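Local coordinates for major capsid protein (Faustovirus, PDB 5J7O) that probably forms the capsid shell of a large double-stranded DNA virus as a trimeric double jelly-roll major capsid protein, at residues 423-428 / 606-611; 449-454 / 596-601; 469-474 / 564-569. All coordinates share one frame; numbering follows the deposited sequence.

Contact 1. Residues 423-428 / 606-611; sequences EQVQRE and PCDLIS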
loop_
_atom_site.group_PDB
_atom_site.type_symbol
_atom_site.label_atom_id
_atom_site.label_comp_id
_atom_site.label_asym_id
_atom_site.label_seq_id
_atom_site.Cartn_x
_atom_site.Cartn_y
_atom_site.Cartn_z
ATOM N N GLU B 423 -21.755 -14.427 -19.193
ATOM C CA GLU B 423 -21.758 -14.874 -17.809
ATOM C C GLU B 423 -22.668 -16.082 -17.627
ATOM O O GLU B 423 -23.722 -16.182 -18.263
ATOM C CB GLU B 423 -22.205 -13.730 -16.887
ATOM C CG GLU B 423 -22.798 -14.160 -15.553
ATOM C CD GLU B 423 -23.277 -12.983 -14.725
ATOM O OE1 GLU B 423 -22.671 -11.896 -14.831
ATOM O OE2 GLU B 423 -24.264 -13.143 -13.975
ATOM N N GLN B 424 -22.244 -17.004 -16.760
ATOM C CA GLN B 424 -23.061 -18.128 -16.327
ATOM C C GLN B 424 -22.814 -18.383 -14.848
ATOM O O GLN B 424 -21.666 -18.390 -14.395
ATOM C CB GLN B 424 -22.763 -19.400 -17.127
ATOM C CG GLN B 424 -23.226 -20.681 -16.442
ATOM C CD GLN B 424 -23.023 -21.917 -17.295
ATOM O OE1 GLN B 424 -23.452 -21.968 -18.447
ATOM N NE2 GLN B 424 -22.366 -22.925 -16.730
ATOM N N VAL B 425 -23.895 -18.592 -14.102
ATOM C CA VAL B 425 -23.832 -18.888 -12.676
ATOM C C VAL B 425 -24.544 -20.212 -12.439
ATOM O O VAL B 425 -25.758 -20.319 -12.659
ATOM C CB VAL B 425 -24.459 -17.769 -11.831
ATOM C CG1 VAL B 425 -24.346 -18.101 -10.356
ATOM C CG2 VAL B 425 -23.788 -16.443 -12.137
ATOM N N GLN B 426 -23.793 -21.212 -11.989
ATOM C CA GLN B 426 -24.315 -22.544 -11.712
ATOM C C GLN B 426 -24.238 -22.798 -10.214
ATOM O O GLN B 426 -23.143 -22.829 -9.643
ATOM C CB GLN B 426 -23.525 -23.608 -12.476
ATOM C CG GLN B 426 -23.937 -25.038 -12.160
ATOM C CD GLN B 426 -25.196 -25.457 -12.890
ATOM O OE1 GLN B 426 -25.197 -25.609 -14.112
ATOM N NE2 GLN B 426 -26.279 -25.645 -12.145
ATOM N N ARG B 427 -25.393 -22.973 -9.579
ATOM C CA ARG B 427 -25.418 -23.320 -8.167
ATOM C C ARG B 427 -25.026 -24.778 -7.982
ATOM O O ARG B 427 -25.492 -25.660 -8.709
ATOM C CB ARG B 427 -26.795 -23.073 -7.556
ATOM C CG ARG B 427 -26.904 -23.622 -6.145
ATOM C CD ARG B 427 -27.719 -22.727 -5.249
ATOM N NE ARG B 427 -27.198 -21.368 -5.179
ATOM C CZ ARG B 427 -27.658 -20.443 -4.344
ATOM N NH1 ARG B 427 -28.642 -20.738 -3.504
ATOM N NH2 ARG B 427 -27.133 -19.225 -4.344
ATOM N N GLU B 428 -24.165 -25.025 -7.000
ATOM C CA GLU B 428 -23.600 -26.345 -6.774
ATOM C C GLU B 428 -23.746 -26.748 -5.316
ATOM O O GLU B 428 -23.601 -25.921 -4.410
ATOM C CB GLU B 428 -22.118 -26.384 -7.165
ATOM C CG GLU B 428 -21.857 -26.321 -8.657
ATOM C CD GLU B 428 -22.035 -27.663 -9.339
ATOM O OE1 GLU B 428 -22.472 -28.623 -8.669
ATOM O OE2 GLU B 428 -21.731 -27.760 -10.546
ATOM N N PRO B 606 -24.034 -24.699 -0.016
ATOM C CA PRO B 606 -24.201 -24.502 -1.460
ATOM C C PRO B 606 -23.430 -23.286 -1.946
ATOM O O PRO B 606 -23.351 -22.262 -1.263
ATOM C CB PRO B 606 -25.715 -24.310 -1.621
ATOM C CG PRO B 606 -26.180 -23.839 -0.287
ATOM C CD PRO B 606 -25.298 -24.521 0.718
ATOM N N CYS B 607 -22.854 -23.411 -3.139
ATOM C CA CYS B 607 -22.066 -22.349 -3.742
ATOM C C CYS B 607 -22.489 -22.156 -5.191
ATOM O O CYS B 607 -23.085 -23.041 -5.811
ATOM C CB CYS B 607 -20.562 -22.653 -3.674
ATOM S SG CYS B 607 -19.920 -22.954 -2.012
ATOM N N ASP B 608 -22.170 -20.981 -5.725
ATOM C CA ASP B 608 -22.478 -20.622 -7.103
ATOM C C ASP B 608 -21.180 -20.554 -7.896
ATOM O O ASP B 608 -20.307 -19.735 -7.590
ATOM C CB ASP B 608 -23.216 -19.285 -7.169
ATOM C CG ASP B 608 -24.567 -19.328 -6.485
ATOM O OD1 ASP B 608 -25.230 -20.384 -6.539
ATOM O OD2 ASP B 608 -24.968 -18.304 -5.892
ATOM N N LEU B 609 -21.053 -21.410 -8.907
ATOM C CA LEU B 609 -19.888 -21.377 -9.788
ATOM C C LEU B 609 -20.100 -20.267 -10.808
ATOM O O LEU B 609 -20.869 -20.415 -11.759
ATOM C CB LEU B 609 -19.674 -22.722 -10.470
ATOM C CG LEU B 609 -18.314 -22.826 -11.167
ATOM C CD1 LEU B 609 -17.192 -22.886 -10.139
ATOM C CD2 LEU B 609 -18.257 -24.017 -12.107
ATOM N N ILE B 610 -19.414 -19.147 -10.607
ATOM C CA ILE B 610 -19.569 -17.960 -11.438
ATOM C C ILE B 610 -18.492 -17.981 -12.512
ATOM O O ILE B 610 -17.294 -18.032 -12.203
ATOM C CB ILE B 610 -19.491 -16.679 -10.596
ATOM C CG1 ILE B 610 -20.534 -16.722 -9.476
ATOM C CG2 ILE B 610 -19.685 -15.452 -11.471
ATOM C CD1 ILE B 610 -20.397 -15.604 -8.471
ATOM N N SER B 611 -18.914 -17.943 -13.775
ATOM C CA SER B 611 -18.005 -17.961 -14.918
ATOM C C SER B 611 -18.399 -16.833 -15.862
ATOM O O SER B 611 -19.484 -16.862 -16.452
ATOM C CB SER B 611 -18.043 -19.311 -15.633
ATOM O OG SER B 611 -17.407 -19.237 -16.897
#
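At its edge the guanidinium of Arg427 meets the carboxylate of Asp608, and the two flat groups lie nearly in one plane, 16° apart. The grip is side-on and bidentate: NE of Arg427 donates to OD1 of Asp608 at 2.6 Å, while NH2 of Arg427 reaches OD2 of Asp608 at 2.8 Å. Both oxygens use their syn lone pairs, and both sit within a few degrees of the guanidinium plane. Cys607 O approaches the guanidinium obliquely. The Arg427 chain leaves with CG trans to the backbone N (chi1 171°), then bends at chi2 and chi3, which brings NE and NH2 to the Asp608 carboxylate.

On the face of the sheet that carries Arg427 and Asp608, CG1 of Val425 rests 3.6 Å from CB of Asp608 and 4.1 Å from CG1 of Ile610; Leu204 of helix 203-212 touches both Val425 and Ile610. The other face of the sheet carries Gln424, Gln426, Glu428, Cys607, Leu609 and Ser611. Here Leu609 packs on Val435, and the Gln424 amide is held by Leu436 O and the backbone N of Ser438.

Between these two faces runs an antiparallel ladder at 158° between strand directions. Gln424–Ser611, Gln426–Leu609 and Glu428–Cys607 are hydrogen-bonded pairs, each joined by two backbone bonds; Val425–Ile610 and Arg427–Asp608 are the non-hydrogen-bonded pairs between them. The Gln426 N to Leu609 O bond, 3.0 Å, is straight at the hydrogen, although its donor stands above the carbonyl plane.

The ladder joins strand 415-428, outermost in this sheet within the chain, to strand 607-620 of the double jelly-roll capsid protein. Two nearly straight bonds restrict rotation of both charged groups, and the arginine probably stabilises the negative charge of the buried Asp608.

Contact 2. Residues 449-454 / 596-601; sequences LGLRPA and YTSSFC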
loop_
_atom_site.group_PDB
_atom_site.type_symbol
_atom_site.label_atom_id
_atom_site.label_comp_id
_atom_site.label_asym_id
_atom_site.label_seq_id
_atom_site.Cartn_x
_atom_site.Cartn_y
_atom_site.Cartn_z
ATOM N N LEU B 449 -13.350 -16.655 -12.972
ATOM C CA LEU B 449 -13.958 -17.817 -12.338
ATOM C C LEU B 449 -14.015 -17.641 -10.827
ATOM O O LEU B 449 -13.135 -17.023 -10.219
ATOM C CB LEU B 449 -13.192 -19.104 -12.680
ATOM C CG LEU B 449 -13.794 -20.412 -12.158
ATOM C CD1 LEU B 449 -15.165 -20.656 -12.772
ATOM C CD2 LEU B 449 -12.866 -21.589 -12.418
ATOM N N GLY B 450 -15.065 -18.198 -10.230
ATOM C CA GLY B 450 -15.208 -18.204 -8.788
ATOM C C GLY B 450 -16.305 -19.155 -8.367
ATOM O O GLY B 450 -17.209 -19.477 -9.144
ATOM N N LEU B 451 -16.206 -19.609 -7.117
ATOM C CA LEU B 451 -17.204 -20.483 -6.497
ATOM C C LEU B 451 -17.635 -19.796 -5.203
ATOM O O LEU B 451 -17.057 -20.031 -4.139
ATOM C CB LEU B 451 -16.643 -21.882 -6.249
ATOM C CG LEU B 451 -17.620 -22.961 -5.774
ATOM C CD1 LEU B 451 -18.755 -23.146 -6.768
ATOM C CD2 LEU B 451 -16.896 -24.278 -5.539
ATOM N N ARG B 452 -18.651 -18.943 -5.304
ATOM C CA ARG B 452 -19.037 -18.073 -4.203
ATOM C C ARG B 452 -20.073 -18.762 -3.324
ATOM O O ARG B 452 -21.117 -19.189 -3.838
ATOM C CB ARG B 452 -19.597 -16.764 -4.733
ATOM C CG ARG B 452 -20.243 -15.890 -3.675
ATOM C CD ARG B 452 -21.476 -15.199 -4.228
ATOM N NE ARG B 452 -21.214 -13.830 -4.655
ATOM C CZ ARG B 452 -22.079 -13.087 -5.336
ATOM N NH1 ARG B 452 -23.258 -13.589 -5.678
ATOM N NH2 ARG B 452 -21.765 -11.847 -5.679
ATOM N N PRO B 453 -19.838 -18.889 -2.018
ATOM C CA PRO B 453 -20.847 -19.500 -1.144
ATOM C C PRO B 453 -22.138 -18.696 -1.155
ATOM O O PRO B 453 -22.125 -17.463 -1.124
ATOM C CB PRO B 453 -20.182 -19.478 0.238
ATOM C CG PRO B 453 -18.718 -19.333 -0.035
ATOM C CD PRO B 453 -18.622 -18.509 -1.281
ATOM N N ALA B 454 -23.264 -19.415 -1.200
ATOM C CA ALA B 454 -24.565 -18.757 -1.261
ATOM C C ALA B 454 -24.812 -17.875 -0.045
ATOM O O ALA B 454 -25.531 -16.873 -0.141
ATOM C CB ALA B 454 -25.675 -19.799 -1.393
ATOM N N TYR B 596 -14.067 -28.565 -11.517
ATOM C CA TYR B 596 -13.536 -28.115 -10.241
ATOM C C TYR B 596 -13.592 -29.249 -9.227
ATOM O O TYR B 596 -14.381 -30.189 -9.351
ATOM C CB TYR B 596 -14.319 -26.910 -9.698
ATOM C CG TYR B 596 -15.688 -27.271 -9.158
ATOM C CD1 TYR B 596 -15.865 -27.607 -7.818
ATOM C CD2 TYR B 596 -16.801 -27.279 -9.986
ATOM C CE1 TYR B 596 -17.107 -27.946 -7.325
ATOM C CE2 TYR B 596 -18.050 -27.612 -9.498
ATOM C CZ TYR B 596 -18.197 -27.944 -8.168
ATOM O OH TYR B 596 -19.438 -28.278 -7.677
ATOM N N THR B 597 -12.744 -29.135 -8.210
ATOM C CA THR B 597 -12.850 -29.927 -6.994
ATOM C C THR B 597 -12.830 -28.974 -5.810
ATOM O O THR B 597 -12.113 -27.969 -5.826
ATOM C CB THR B 597 -11.719 -30.956 -6.872
ATOM O OG1 THR B 597 -10.465 -30.335 -7.179
ATOM C CG2 THR B 597 -11.953 -32.121 -7.820
ATOM N N SER B 598 -13.627 -29.284 -4.792
ATOM C CA SER B 598 -13.837 -28.379 -3.674
ATOM C C SER B 598 -13.699 -29.122 -2.355
ATOM O O SER B 598 -14.151 -30.263 -2.223
ATOM C CB SER B 598 -15.220 -27.720 -3.751
ATOM O OG SER B 598 -15.417 -26.818 -2.676
ATOM N N SER B 599 -13.070 -28.465 -1.385
ATOM C CA SER B 599 -13.040 -28.944 -0.011
ATOM C C SER B 599 -14.136 -28.323 0.843
ATOM O O SER B 599 -14.293 -28.711 2.006
ATOM C CB SER B 599 -11.673 -28.660 0.621
ATOM O OG SER B 599 -10.643 -29.381 -0.035
ATOM N N PHE B 600 -14.901 -27.381 0.292
ATOM C CA PHE B 600 -15.918 -26.651 1.035
ATOM C C PHE B 600 -17.334 -26.966 0.577
ATOM O O PHE B 600 -18.216 -27.194 1.411
ATOM C CB PHE B 600 -15.662 -25.140 0.916
ATOM C CG PHE B 600 -16.628 -24.298 1.697
ATOM C CD1 PHE B 600 -16.471 -24.132 3.063
ATOM C CD2 PHE B 600 -17.691 -23.668 1.069
ATOM C CE1 PHE B 600 -17.355 -23.359 3.790
ATOM C CE2 PHE B 600 -18.580 -22.891 1.790
ATOM C CZ PHE B 600 -18.412 -22.740 3.153
ATOM N N CYS B 601 -17.573 -26.995 -0.732
ATOM C CA CYS B 601 -18.932 -27.049 -1.258
ATOM C C CYS B 601 -19.559 -28.419 -1.016
ATOM O O CYS B 601 -19.026 -29.442 -1.456
ATOM C CB CYS B 601 -18.926 -26.722 -2.749
ATOM S SG CYS B 601 -20.561 -26.709 -3.520
#
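Leu451 directs its CD2 methyl between Tyr596, Ser598 and Cys601, the denser part of this contact, where one methyl has three neighbours. CD2 of Leu451 lies 4.1 Å from CE1 of Tyr596, approaching the ring obliquely, and 4.2 Å from CB of Cys601. The leucine branch extends across to the other segment because chi1, at -172°, sets CG anti to the backbone N; its side chain and that of Tyr596 cross at about a right angle. Leu524 touches both side chains, and Tyr596 OH bonds to Asn430 O.

Toward the partly exposed Phe600 the contact thins to a single touch. Pro453 CG meets Phe600 CE2 at 4.0 Å, again obliquely, and Ser473 lies against both residues. No hydrogen bond crosses between the segments.

The turn holding Phe600 is organised internally: Ser598 OG accepts from Phe600 N at 3.1 Å and from Cys601 N at 2.9 Å, the latter bond almost straight at 175°. The same oxygen is hydrogen-bonded to Thr523 O. These two backbone bonds define an ST turn and ST motif, placed where strand 592-597 of one antiparallel sheet runs out beside strand 444-453 of another, a face-to-face arrangement consistent with jelly-roll sandwich packing.

Contact 3. Residues 469-474 / 564-569; sequences HHLTSV and KGALFL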
loop_
_atom_site.group_PDB
_atom_site.type_symbol
_atom_site.label_atom_id
_atom_site.label_comp_id
_atom_site.label_asym_id
_atom_site.label_seq_id
_atom_site.Cartn_x
_atom_site.Cartn_y
_atom_site.Cartn_z
ATOM N N HIS B 469 -19.173 -9.648 -2.206
ATOM C CA HIS B 469 -18.245 -9.664 -3.330
ATOM C C HIS B 469 -17.096 -10.649 -3.145
ATOM O O HIS B 469 -16.330 -10.867 -4.090
ATOM C CB HIS B 469 -17.687 -8.256 -3.580
ATOM C CG HIS B 469 -16.898 -7.701 -2.436
ATOM N ND1 HIS B 469 -15.550 -7.939 -2.276
ATOM C CD2 HIS B 469 -17.267 -6.915 -1.398
ATOM C CE1 HIS B 469 -15.123 -7.324 -1.187
ATOM N NE2 HIS B 469 -16.145 -6.696 -0.635
ATOM N N HIS B 470 -16.965 -11.256 -1.969
ATOM C CA HIS B 470 -15.922 -12.248 -1.758
ATOM C C HIS B 470 -16.286 -13.563 -2.438
ATOM O O HIS B 470 -17.443 -13.991 -2.422
ATOM C CB HIS B 470 -15.700 -12.475 -0.267
ATOM C CG HIS B 470 -14.953 -11.367 0.409
ATOM N ND1 HIS B 470 -13.584 -11.383 0.566
ATOM C CD2 HIS B 470 -15.384 -10.214 0.974
ATOM C CE1 HIS B 470 -13.203 -10.287 1.199
ATOM N NE2 HIS B 470 -14.276 -9.561 1.457
ATOM N N LEU B 471 -15.283 -14.208 -3.030
ATOM C CA LEU B 471 -15.472 -15.471 -3.733
ATOM C C LEU B 471 -15.077 -16.679 -2.892
ATOM O O LEU B 471 -15.010 -17.793 -3.423
ATOM C CB LEU B 471 -14.688 -15.464 -5.047
ATOM C CG LEU B 471 -15.062 -14.356 -6.033
ATOM C CD1 LEU B 471 -14.256 -14.475 -7.319
ATOM C CD2 LEU B 471 -16.557 -14.379 -6.327
ATOM N N THR B 472 -14.812 -16.489 -1.605
ATOM C CA THR B 472 -14.500 -17.573 -0.683
ATOM C C THR B 472 -15.497 -17.570 0.469
ATOM O O THR B 472 -16.392 -16.725 0.552
ATOM C CB THR B 472 -13.074 -17.454 -0.137
ATOM O OG1 THR B 472 -12.949 -16.246 0.625
ATOM C CG2 THR B 472 -12.065 -17.443 -1.262
ATOM N N SER B 473 -15.328 -18.536 1.366
ATOM C CA SER B 473 -16.071 -18.577 2.616
ATOM C C SER B 473 -15.270 -17.831 3.676
ATOM O O SER B 473 -14.106 -18.161 3.924
ATOM C CB SER B 473 -16.331 -20.017 3.048
ATOM O OG SER B 473 -17.105 -20.061 4.234
ATOM N N VAL B 474 -15.888 -16.827 4.290
ATOM C CA VAL B 474 -15.217 -15.952 5.243
ATOM C C VAL B 474 -15.776 -16.219 6.632
ATOM O O VAL B 474 -16.995 -16.173 6.840
ATOM C CB VAL B 474 -15.384 -14.471 4.861
ATOM C CG1 VAL B 474 -14.463 -13.602 5.705
ATOM C CG2 VAL B 474 -15.111 -14.269 3.379
ATOM N N LYS B 564 -8.921 -14.444 -2.488
ATOM C CA LYS B 564 -8.327 -15.769 -2.620
ATOM C C LYS B 564 -9.136 -16.706 -3.506
ATOM O O LYS B 564 -8.621 -17.763 -3.888
ATOM C CB LYS B 564 -8.140 -16.405 -1.242
ATOM C CG LYS B 564 -6.772 -16.159 -0.625
ATOM C CD LYS B 564 -6.550 -17.060 0.578
ATOM C CE LYS B 564 -5.093 -17.059 1.010
ATOM N NZ LYS B 564 -4.842 -18.048 2.095
ATOM N N GLY B 565 -10.375 -16.359 -3.838
ATOM C CA GLY B 565 -11.209 -17.179 -4.690
ATOM C C GLY B 565 -11.360 -16.684 -6.109
ATOM O O GLY B 565 -12.212 -17.203 -6.841
ATOM N N ALA B 566 -10.566 -15.703 -6.527
ATOM C CA ALA B 566 -10.660 -15.137 -7.866
ATOM C C ALA B 566 -9.661 -15.837 -8.779
ATOM O O ALA B 566 -8.448 -15.751 -8.563
ATOM C CB ALA B 566 -10.404 -13.631 -7.835
ATOM N N LEU B 567 -10.170 -16.520 -9.801
ATOM C CA LEU B 567 -9.339 -17.264 -10.735
ATOM C C LEU B 567 -9.482 -16.686 -12.136
ATOM O O LEU B 567 -10.549 -16.197 -12.522
ATOM C CB LEU B 567 -9.697 -18.757 -10.737
ATOM C CG LEU B 567 -9.097 -19.606 -9.610
ATOM C CD1 LEU B 567 -9.725 -19.289 -8.258
ATOM C CD2 LEU B 567 -9.229 -21.083 -9.927
ATOM N N PHE B 568 -8.391 -16.751 -12.895
ATOM C CA PHE B 568 -8.290 -16.129 -14.212
ATOM C C PHE B 568 -7.800 -17.180 -15.200
ATOM O O PHE B 568 -6.622 -17.553 -15.176
ATOM C CB PHE B 568 -7.346 -14.923 -14.165
ATOM C CG PHE B 568 -7.324 -14.105 -15.425
ATOM C CD1 PHE B 568 -6.431 -14.396 -16.443
ATOM C CD2 PHE B 568 -8.181 -13.026 -15.583
ATOM C CE1 PHE B 568 -6.401 -13.641 -17.599
ATOM C CE2 PHE B 568 -8.155 -12.266 -16.740
ATOM C CZ PHE B 568 -7.264 -12.574 -17.747
ATOM N N LEU B 569 -8.698 -17.662 -16.058
ATOM C CA LEU B 569 -8.363 -18.667 -17.063
ATOM C C LEU B 569 -8.015 -17.948 -18.363
ATOM O O LEU B 569 -8.904 -17.452 -19.059
ATOM C CB LEU B 569 -9.525 -19.635 -17.273
ATOM C CG LEU B 569 -10.321 -20.127 -16.061
ATOM C CD1 LEU B 569 -11.463 -21.028 -16.511
ATOM C CD2 LEU B 569 -9.432 -20.855 -15.073
HETATM O O HOH W 1 -13.804 -19.182 -5.732
#
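Leu471 lies alongside the Gly565–Ala566 backbone in a contact of the double jelly-roll fold, where the chain leading toward strand 473-490 passes the chain leading toward strand 567-570. Starting at the root of its side chain, Leu471 CB is 3.5 Å from Gly565 O. The next atom, CG of Leu471, is farther from that oxygen, at 4.1 Å. At the tip, CD1 of Leu471 returns to 3.4 Å from Gly565 O and also meets the alanine, 3.7 Å from Ala566 CA and 4.0 Å from Ala566 CB. A chi1 of -59° puts CG anti to the carbonyl carbon, and CD1 continues the extended line (chi2 -178°), carrying the branch alongside the Gly565 carbonyl to Ala566. Met208, on helix 203-212, also packs against Leu471, while Lys211 and Phe212 of that helix touch Ala566.

Thr472 supplies the second point of contact. Its CG2 methyl sits 3.3 Å from Gly565 N and touches Lys564 CB more loosely. Gly565 meets both side chains with backbone alone. The carboxylate of Asp563, just before Lys564, accepts from Leu471 N with one oxygen and from Gly565 N with the other, bonding to both sides. Lys564 also packs on Arg224 of a second subunit, placing this end of the contact beside a trimer interface.

No direct hydrogen bond crosses between the segments, but a water bridges two backbone acceptors, donating to Gly565 O at 2.8 Å and to Leu471 O at 3.0 Å.

Contacts 1, 2 and 3 meet around one antiparallel sheet, ordered 415-428, 607-620, 444-453, 567-570. Contact 1 is pairing within that sheet, at strand 415-428, outermost within the chain; it is partly buried and combines a backbone ladder with a charged pair. Contacts 2 and 3 are buried and smaller, with neither cross-segment ladder nor salt bridge: contact 2 joins the sheet to the end of strand 592-597 and the turn that follows it through apolar side chains, and contact 3 joins the chain leading toward strands 473-490 and 567-570 through packing and a water. Backbone bonds connect them, Ile610 N to Gly450 O between contacts 1 and 2, and Leu449 N to Leu567 O between contacts 2 and 3.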